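PDB 6X1L: WbbZ protein from Klebsiella pneumoniae subsp. pneumoniae NTUH-K2044, which is of unknown function but is probably a polysaccharide pyruvyl transferase homologue with a GT-B-like fold, acting on bacterial cell-surface sugars. Local coordinates for residues F11-K16 with F45-L51; H22-K27 with T66-G72; I146-F152 with N256-F260. One frame throughout, in Å; residues are numbered along the deposited sequence.

Contact 1 (F11-K16 with F45-L51); sequences FDLLLK and FFERNAL
Phe45 reaches across from the last turns of helix 33-48 to the side chains of helix 6-21, and most of the apolar contact is made round its ring. Its CG lies anti to the backbone N (chi1 171°), which sends the ring toward Phe11 and Leu15. Phe11 covers one face with CE2, displaced toward the rim; the two ring planes are inclined at 42° and their centroids lie 5.0 Å apart, so this is an oblique pairing and not a stack. Leu15 brings its CD1 branch to 3.3 Å from Phe45 CE2, a tight approach. Past the helix end, Leu51 continues the apolar strip: its CD1 lies against Leu15 CB at 4.1 Å, while its other methyl, CD2, rests on the aliphatic part of Lys16, 3.9 Å from CG.

Polar contact gathers round Asp12. Asp12 OD1 lies in the plane of the Phe45 ring at its edge, 3.0 Å from CE1, where the positive rim of an aromatic ring would suit a carboxylate oxygen. Asp12 OD2 forms a salt bridge with Arg48 NH1 at 3.0 Å; its hydrogen bond is weak, with an N-H...O angle of 127°, and the carboxylate and guanidinium planes are nearly perpendicular. The two oxygens thus serve different partners, and Tyr153 touches both Asp12 and Arg48.

Backbone bonds shape the end of the second helix. Leu51 N returns to Phe46 O at 2.8 Å and Ala50 N makes a weak bond to Glu47 O, with Ala50 at positive phi as the C-prime residue. This Schellman motif turns the chain so that Leu51 faces helix 6-21, and the whole is a pairing of neighbouring helices on a parallel alpha/beta sheet of Rossmann-like type.

Contact 2 (H22-K27 with T66-G72); sequences HRFVYK and TDILIFG
The Phe24 ring carries Ile70 CD1 over the centre of one face, a CH-pi contact with the methyl 4.1 Å from the centroid and only 11° off the ring normal. The Tyr26 ring meets the same isoleucine differently: Ile70 CB lies in plane at its edge, and the CG2 branch comes to 3.8 Å from Tyr26 CD1. Ile70 therefore divides its two branches between two aromatic residues two positions apart on the same face of one strand. The His22 ring has Thr66 CA at its edge, while Ile68 CD1 approaches obliquely to 3.4 Å from ND1, a nitrogen that is buried here and has no polar partner in the model.

Arg23 and Asp67 run side by side, the guanidinium and carboxylate planes 14° apart. From the crowded position between backbone N and carbonyl carbon (chi1 87°), the extended arginine chain places NE 2.9 Å from Asp67 OD1 and NH2 near OD2. Both hydrogen bonds of this salt bridge are weak; Ser63 N gives Asp67 OD2 a further one.

Between the two layers of side chains, strands 23-27 and 67-71 form a regular parallel ladder. Val25 N binds Ile68 O at 2.9 Å and Val25 O receives Ile70 N at 2.7 Å, so Val25 is bonded through both its N and its O; Gly72 N to Lys27 O, 2.8 Å, carries the ladder past the end of the second strand.

The two faces differ in chemistry. Phe24, Tyr26, Ile68 and Ile70 make one largely apolar, with the tyrosine hydroxyl and the His22 ring as its polar parts. The face of Val25 and Leu69 also holds Arg23, Asp67 and Lys27, whose NZ forms salt bridges with Asp198 and Asp201, so each of these charged side chains has an oppositely charged partner, which probably eases the burial of Lys27 and Asp67.

Contact 3 (I146-F152 with N256-F260); sequences ITDDMAF and NYSLF
Ser258 OG donates to Asp148 OD1 over a modelled distance of just 2.5 Å, short enough that its exact length is doubtful. The bond joins the loop after strand 144-146, the last strand of the six-stranded sheet, to helix 250-259, which leads into strand 266-268 of the four-stranded sheet, and so spans the two Rossmann-like halves expected of a GT-B-like fold. Ser258 OG is also an acceptor: a water donates to it at 2.8 Å and in turn accepts from Asp149 N, making a second, bridged link between loop and helix.

The loop is shaped by an Asx turn. Asp149 OD2 accepts from Ala151 N at 2.9 Å, the donor arriving from above the carboxylate plane, at the start of the 3-10 segment 150-152. The same carboxylate meets Arg125 through OD1 and His229 through OD2, so several bonds fix its rotation.

Apolar groups lie to both sides of the polar link. With chi1 at -176° the Tyr257 side chain stretches away from its backbone N, which carries the ring to Ile146, coming to meet it from the opposite direction. Ile146 CD1 sits over one face in a CH-pi contact, 4.0 Å from the centroid and 30° off the normal, while Asp148 N lies in plane at the ring edge. Beyond the serine, the Phe152 ring receives Ser258 CB obliquely at 3.5 Å from CZ, and that same CZ has Leu259 CD2 at the ring edge, 3.8 Å away.

Overall arrangement
Along the chain, contacts 1 and 2 interleave, running from helix 6-21 through strand 23-27 and helix 33-48 to strand 67-71; contact 3 follows both. Contacts 1 and 2, with centres 13 Å apart, form successive layers: the helix pair lies on the Phe24 and Tyr26 face of the six-stranded parallel sheet, where Leu15 and Phe46 touch those rings. Contact 3 lies about 17 Å from contact 1 between centres, yet selenomethionine Met150 of its loop packs against Phe11 and Phe45. Contacts 2 and 3 do not touch. The loop of contact 3 thus ties the helix layer on the six-stranded sheet to helix 250-259 beside the four-stranded one, consistent with a two-domain GT-B-like fold.

Contact 1 (F11-K16 with F45-L51)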
# COMPACT_ATOMS: atom_id res chain seq x y z
N PHE A 11 -0.22 27.36 -14.17
CA PHE A 11 -0.47 25.97 -14.52
C PHE A 11 -1.97 25.67 -14.61
O PHE A 11 -2.42 25.02 -15.56
CB PHE A 11 0.21 25.06 -13.50
CG PHE A 11 0.26 23.61 -13.90
CD1 PHE A 11 1.01 23.22 -14.99
CD2 PHE A 11 -0.41 22.65 -13.17
CE1 PHE A 11 1.08 21.89 -15.36
CE2 PHE A 11 -0.35 21.32 -13.53
CZ PHE A 11 0.39 20.93 -14.63
N ASP A 12 -2.75 26.14 -13.63
CA ASP A 12 -4.19 25.91 -13.64
C ASP A 12 -4.83 26.50 -14.89
O ASP A 12 -5.51 25.80 -15.65
CB ASP A 12 -4.83 26.50 -12.38
CG ASP A 12 -4.27 25.89 -11.10
OD1 ASP A 12 -3.51 24.90 -11.17
OD2 ASP A 12 -4.59 26.42 -10.01
N LEU A 13 -4.63 27.80 -15.12
CA LEU A 13 -5.24 28.47 -16.26
C LEU A 13 -4.83 27.82 -17.57
O LEU A 13 -5.65 27.67 -18.49
CB LEU A 13 -4.87 29.96 -16.25
CG LEU A 13 -5.34 30.75 -15.04
CD1 LEU A 13 -4.69 32.13 -15.00
CD2 LEU A 13 -6.85 30.88 -15.04
N LEU A 14 -3.57 27.41 -17.68
CA LEU A 14 -3.07 26.83 -18.92
C LEU A 14 -3.77 25.52 -19.24
O LEU A 14 -4.25 25.33 -20.37
CB LEU A 14 -1.56 26.63 -18.81
CG LEU A 14 -0.75 26.42 -20.08
CD1 LEU A 14 -0.92 27.59 -21.05
CD2 LEU A 14 0.70 26.26 -19.70
N LEU A 15 -3.85 24.60 -18.28
CA LEU A 15 -4.51 23.34 -18.56
C LEU A 15 -6.01 23.54 -18.78
O LEU A 15 -6.60 22.85 -19.62
CB LEU A 15 -4.24 22.33 -17.45
CG LEU A 15 -2.96 21.53 -17.73
CD1 LEU A 15 -2.47 20.82 -16.51
CD2 LEU A 15 -3.20 20.52 -18.85
N LYS A 16 -6.63 24.47 -18.06
CA LYS A 16 -8.02 24.79 -18.33
C LYS A 16 -8.20 25.35 -19.73
O LYS A 16 -9.23 25.11 -20.38
CB LYS A 16 -8.56 25.76 -17.28
CG LYS A 16 -8.67 25.15 -15.89
CD LYS A 16 -9.72 25.83 -15.04
CE LYS A 16 -9.16 27.02 -14.30
NZ LYS A 16 -10.09 27.46 -13.22
N PHE A 45 -5.67 17.50 -8.77
CA PHE A 45 -5.58 18.68 -9.62
C PHE A 45 -6.72 18.71 -10.64
O PHE A 45 -7.32 19.77 -10.88
CB PHE A 45 -4.23 18.70 -10.32
CG PHE A 45 -4.11 19.75 -11.39
CD1 PHE A 45 -3.79 21.05 -11.07
CD2 PHE A 45 -4.32 19.43 -12.72
CE1 PHE A 45 -3.68 22.02 -12.05
CE2 PHE A 45 -4.22 20.40 -13.70
CZ PHE A 45 -3.89 21.69 -13.37
N PHE A 46 -7.04 17.57 -11.25
CA PHE A 46 -8.14 17.51 -12.20
C PHE A 46 -9.47 17.85 -11.53
O PHE A 46 -10.26 18.63 -12.07
CB PHE A 46 -8.22 16.13 -12.84
CG PHE A 46 -7.10 15.83 -13.80
CD1 PHE A 46 -6.41 16.86 -14.42
CD2 PHE A 46 -6.75 14.52 -14.08
CE1 PHE A 46 -5.38 16.59 -15.30
CE2 PHE A 46 -5.72 14.24 -14.97
CZ PHE A 46 -5.04 15.28 -15.58
N GLU A 47 -9.73 17.27 -10.36
CA GLU A 47 -11.00 17.49 -9.69
C GLU A 47 -11.15 18.94 -9.24
O GLU A 47 -12.25 19.51 -9.32
CB GLU A 47 -11.15 16.54 -8.51
CG GLU A 47 -11.20 15.07 -8.89
CD GLU A 47 -11.39 14.15 -7.69
OE1 GLU A 47 -11.16 12.93 -7.83
OE2 GLU A 47 -11.76 14.66 -6.61
N ARG A 48 -10.06 19.55 -8.77
CA ARG A 48 -10.16 20.91 -8.25
C ARG A 48 -10.36 21.93 -9.36
O ARG A 48 -10.92 23.01 -9.12
CB ARG A 48 -8.92 21.25 -7.43
CG ARG A 48 -9.09 22.46 -6.54
CD ARG A 48 -8.18 23.59 -6.98
NE ARG A 48 -6.78 23.23 -6.82
CZ ARG A 48 -5.76 24.02 -7.16
NH1 ARG A 48 -6.00 25.22 -7.68
NH2 ARG A 48 -4.52 23.61 -6.98
N ASN A 49 -9.92 21.62 -10.58
CA ASN A 49 -10.07 22.52 -11.72
C ASN A 49 -11.18 22.08 -12.67
O ASN A 49 -11.24 22.58 -13.80
CB ASN A 49 -8.75 22.63 -12.48
CG ASN A 49 -7.69 23.38 -11.69
OD1 ASN A 49 -6.65 22.82 -11.34
ND2 ASN A 49 -7.95 24.65 -11.40
N ALA A 50 -12.05 21.17 -12.24
CA ALA A 50 -13.16 20.67 -13.06
C ALA A 50 -12.69 20.13 -14.40
O ALA A 50 -13.38 20.26 -15.42
CB ALA A 50 -14.23 21.75 -13.27
N LEU A 51 -11.51 19.52 -14.44
CA LEU A 51 -10.93 19.01 -15.68
C LEU A 51 -11.33 17.54 -15.83
O LEU A 51 -10.83 16.68 -15.10
CB LEU A 51 -9.42 19.17 -15.68
CG LEU A 51 -8.91 20.61 -15.58
CD1 LEU A 51 -7.40 20.62 -15.44
CD2 LEU A 51 -9.35 21.41 -16.79

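Contact 2 (H22-K27 with T66-G72)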
# COMPACT_ATOMS: atom_id res chain seq x y z
N HIS A 22 -9.63 20.83 -26.53
CA HIS A 22 -9.43 19.41 -26.79
C HIS A 22 -9.83 18.61 -25.55
O HIS A 22 -9.86 19.14 -24.44
CB HIS A 22 -7.98 19.10 -27.17
CG HIS A 22 -7.41 20.00 -28.22
ND1 HIS A 22 -6.83 21.22 -27.92
CD2 HIS A 22 -7.33 19.86 -29.56
CE1 HIS A 22 -6.42 21.79 -29.04
NE2 HIS A 22 -6.71 20.99 -30.05
N ARG A 23 -10.12 17.34 -25.76
CA ARG A 23 -10.41 16.46 -24.63
C ARG A 23 -9.13 15.75 -24.21
O ARG A 23 -8.24 15.46 -25.02
CB ARG A 23 -11.50 15.45 -24.98
CG ARG A 23 -11.01 14.19 -25.63
CD ARG A 23 -12.12 13.18 -25.80
NE ARG A 23 -11.66 12.02 -26.55
CZ ARG A 23 -12.42 10.97 -26.84
NH1 ARG A 23 -13.69 10.93 -26.44
NH2 ARG A 23 -11.92 9.96 -27.54
N PHE A 24 -9.04 15.48 -22.91
CA PHE A 24 -7.82 14.93 -22.32
C PHE A 24 -7.88 13.40 -22.32
O PHE A 24 -8.86 12.81 -21.85
CB PHE A 24 -7.62 15.44 -20.89
CG PHE A 24 -7.28 16.90 -20.80
CD1 PHE A 24 -7.08 17.66 -21.94
CD2 PHE A 24 -7.14 17.50 -19.56
CE1 PHE A 24 -6.76 19.00 -21.85
CE2 PHE A 24 -6.82 18.84 -19.46
CZ PHE A 24 -6.63 19.59 -20.61
N VAL A 25 -6.84 12.78 -22.85
CA VAL A 25 -6.61 11.34 -22.72
C VAL A 25 -5.40 11.18 -21.82
O VAL A 25 -4.28 11.57 -22.19
CB VAL A 25 -6.38 10.67 -24.08
CG1 VAL A 25 -6.19 9.17 -23.90
CG2 VAL A 25 -7.54 10.96 -25.03
N TYR A 26 -5.60 10.61 -20.63
CA TYR A 26 -4.59 10.64 -19.58
C TYR A 26 -3.96 9.27 -19.39
O TYR A 26 -4.67 8.27 -19.26
CB TYR A 26 -5.19 11.13 -18.26
CG TYR A 26 -4.25 11.05 -17.08
CD1 TYR A 26 -3.14 11.88 -16.99
CD2 TYR A 26 -4.46 10.14 -16.05
CE1 TYR A 26 -2.27 11.81 -15.92
CE2 TYR A 26 -3.60 10.06 -14.97
CZ TYR A 26 -2.51 10.90 -14.91
OH TYR A 26 -1.64 10.83 -13.85
N LYS A 27 -2.63 9.24 -19.38
CA LYS A 27 -1.86 8.04 -19.05
C LYS A 27 -1.01 8.36 -17.83
O LYS A 27 -0.08 9.17 -17.91
CB LYS A 27 -0.98 7.59 -20.21
CG LYS A 27 -0.20 6.32 -19.90
CD LYS A 27 -1.15 5.15 -19.64
CE LYS A 27 -0.42 3.93 -19.07
NZ LYS A 27 0.02 4.15 -17.66
N THR A 66 -8.36 16.39 -32.35
CA THR A 66 -9.05 16.95 -31.20
C THR A 66 -8.73 16.27 -29.87
O THR A 66 -9.27 16.68 -28.84
CB THR A 66 -10.57 16.92 -31.43
OG1 THR A 66 -10.98 15.58 -31.74
CG2 THR A 66 -10.95 17.85 -32.58
N ASP A 67 -7.89 15.24 -29.86
CA ASP A 67 -7.49 14.57 -28.63
C ASP A 67 -6.06 14.92 -28.28
O ASP A 67 -5.18 14.91 -29.15
CB ASP A 67 -7.64 13.05 -28.76
CG ASP A 67 -9.08 12.59 -28.72
OD1 ASP A 67 -9.95 13.41 -28.36
OD2 ASP A 67 -9.35 11.42 -29.05
N ILE A 68 -5.83 15.24 -27.01
CA ILE A 68 -4.51 15.53 -26.47
C ILE A 68 -4.16 14.45 -25.46
O ILE A 68 -4.96 14.15 -24.57
CB ILE A 68 -4.46 16.92 -25.82
CG1 ILE A 68 -4.50 18.01 -26.90
CG2 ILE A 68 -3.24 17.06 -24.94
CD1 ILE A 68 -4.42 19.41 -26.36
N LEU A 69 -2.98 13.86 -25.61
CA LEU A 69 -2.48 12.90 -24.63
C LEU A 69 -1.84 13.65 -23.48
O LEU A 69 -0.89 14.42 -23.68
CB LEU A 69 -1.49 11.93 -25.26
CG LEU A 69 -0.78 11.00 -24.27
CD1 LEU A 69 -1.73 9.94 -23.72
CD2 LEU A 69 0.45 10.35 -24.90
N ILE A 70 -2.35 13.43 -22.27
CA ILE A 70 -1.74 13.96 -21.05
C ILE A 70 -0.87 12.84 -20.50
O ILE A 70 -1.39 11.83 -20.00
CB ILE A 70 -2.79 14.41 -20.04
CG1 ILE A 70 -3.80 15.36 -20.69
CG2 ILE A 70 -2.12 15.07 -18.84
CD1 ILE A 70 -3.21 16.68 -21.15
N PHE A 71 0.44 12.99 -20.61
CA PHE A 71 1.37 11.99 -20.09
C PHE A 71 1.75 12.39 -18.67
O PHE A 71 2.32 13.47 -18.45
CB PHE A 71 2.60 11.85 -20.97
CG PHE A 71 3.50 10.72 -20.57
CD1 PHE A 71 3.07 9.41 -20.70
CD2 PHE A 71 4.75 10.97 -20.05
CE1 PHE A 71 3.89 8.36 -20.33
CE2 PHE A 71 5.58 9.92 -19.68
CZ PHE A 71 5.15 8.62 -19.81
N GLY A 72 1.46 11.51 -17.71
CA GLY A 72 1.64 11.86 -16.31
C GLY A 72 3.08 12.21 -15.98
O GLY A 72 4.02 11.74 -16.62

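Contact 3 (I146-F152 with N256-F260)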
# COMPACT_ATOMS: atom_id res chain seq x y z
N ILE A 146 8.00 25.61 -16.77
CA ILE A 146 8.61 25.12 -15.54
C ILE A 146 7.63 25.35 -14.39
O ILE A 146 7.03 26.43 -14.29
CB ILE A 146 9.97 25.78 -15.26
CG1 ILE A 146 10.60 25.21 -13.99
CG2 ILE A 146 9.83 27.30 -15.17
CD1 ILE A 146 12.06 25.54 -13.84
N THR A 147 7.47 24.34 -13.55
CA THR A 147 6.58 24.45 -12.40
C THR A 147 6.88 23.28 -11.47
O THR A 147 7.64 22.37 -11.82
CB THR A 147 5.10 24.47 -12.83
OG1 THR A 147 4.26 24.69 -11.69
CG2 THR A 147 4.72 23.17 -13.52
N ASP A 148 6.29 23.32 -10.28
CA ASP A 148 6.57 22.30 -9.27
C ASP A 148 6.07 20.93 -9.71
O ASP A 148 5.09 20.80 -10.45
CB ASP A 148 5.92 22.68 -7.94
CG ASP A 148 6.63 23.81 -7.24
OD1 ASP A 148 7.88 23.81 -7.22
OD2 ASP A 148 5.95 24.72 -6.72
N ASP A 149 6.77 19.89 -9.25
CA ASP A 149 6.26 18.53 -9.33
C ASP A 149 4.81 18.49 -8.87
O ASP A 149 4.40 19.25 -7.99
CB ASP A 149 7.12 17.60 -8.47
CG ASP A 149 6.65 16.15 -8.51
OD1 ASP A 149 7.05 15.40 -9.43
OD2 ASP A 149 5.87 15.75 -7.61
N MSE A 150 4.03 17.61 -9.48
CA MSE A 150 2.60 17.53 -9.19
C MSE A 150 2.30 17.30 -7.70
O MSE A 150 1.30 17.81 -7.18
CB MSE A 150 1.93 16.41 -10.01
CG MSE A 150 1.88 16.66 -11.50
SE MSE A 150 0.96 18.32 -11.99
CE MSE A 150 -0.83 17.92 -11.33
N ALA A 151 3.18 16.56 -7.02
CA ALA A 151 2.91 16.20 -5.62
C ALA A 151 2.73 17.42 -4.73
O ALA A 151 2.09 17.32 -3.68
CB ALA A 151 4.02 15.31 -5.07
N PHE A 152 3.27 18.58 -5.12
CA PHE A 152 2.99 19.77 -4.32
C PHE A 152 1.53 20.20 -4.42
O PHE A 152 1.07 20.97 -3.58
CB PHE A 152 3.95 20.89 -4.71
CG PHE A 152 5.39 20.58 -4.39
CD1 PHE A 152 5.90 20.80 -3.12
CD2 PHE A 152 6.21 20.01 -5.35
CE1 PHE A 152 7.22 20.49 -2.82
CE2 PHE A 152 7.53 19.69 -5.06
CZ PHE A 152 8.03 19.93 -3.79
N ASN A 256 16.53 22.09 -5.25
CA ASN A 256 16.90 23.49 -5.46
C ASN A 256 15.73 24.31 -5.97
O ASN A 256 15.61 25.49 -5.62
CB ASN A 256 18.08 23.58 -6.44
CG ASN A 256 19.38 23.12 -5.82
OD1 ASN A 256 19.61 23.28 -4.62
ND2 ASN A 256 20.25 22.54 -6.64
N TYR A 257 14.84 23.71 -6.76
CA TYR A 257 13.73 24.47 -7.33
C TYR A 257 12.52 24.57 -6.40
O TYR A 257 11.87 25.62 -6.35
CB TYR A 257 13.29 23.85 -8.66
CG TYR A 257 12.20 24.66 -9.34
CD1 TYR A 257 12.49 25.88 -9.94
CD2 TYR A 257 10.90 24.20 -9.39
CE1 TYR A 257 11.50 26.63 -10.56
CE2 TYR A 257 9.90 24.93 -10.01
CZ TYR A 257 10.21 26.14 -10.59
OH TYR A 257 9.22 26.87 -11.21
N SER A 258 12.22 23.51 -5.65
CA SER A 258 10.94 23.40 -4.95
C SER A 258 11.05 23.32 -3.43
O SER A 258 10.14 23.77 -2.74
CB SER A 258 10.16 22.18 -5.45
OG SER A 258 9.81 22.32 -6.81
N LEU A 259 12.13 22.74 -2.89
CA LEU A 259 12.22 22.52 -1.46
C LEU A 259 13.09 23.55 -0.74
O LEU A 259 12.84 23.83 0.44
CB LEU A 259 12.77 21.12 -1.17
CG LEU A 259 11.86 19.97 -1.62
CD1 LEU A 259 12.55 18.62 -1.43
CD2 LEU A 259 10.53 20.00 -0.88
N PHE A 260 14.08 24.11 -1.42
CA PHE A 260 14.93 25.13 -0.81
C PHE A 260 14.11 26.33 -0.37
O PHE A 260 13.27 26.84 -1.13
CB PHE A 260 16.02 25.56 -1.80
CG PHE A 260 16.92 26.64 -1.27
CD1 PHE A 260 18.01 26.32 -0.49
CD2 PHE A 260 16.66 27.97 -1.55
CE1 PHE A 260 18.84 27.30 -0.00
CE2 PHE A 260 17.49 28.96 -1.06
CZ PHE A 260 18.58 28.63 -0.29
O HOH W 1 9.48 20.12 -8.48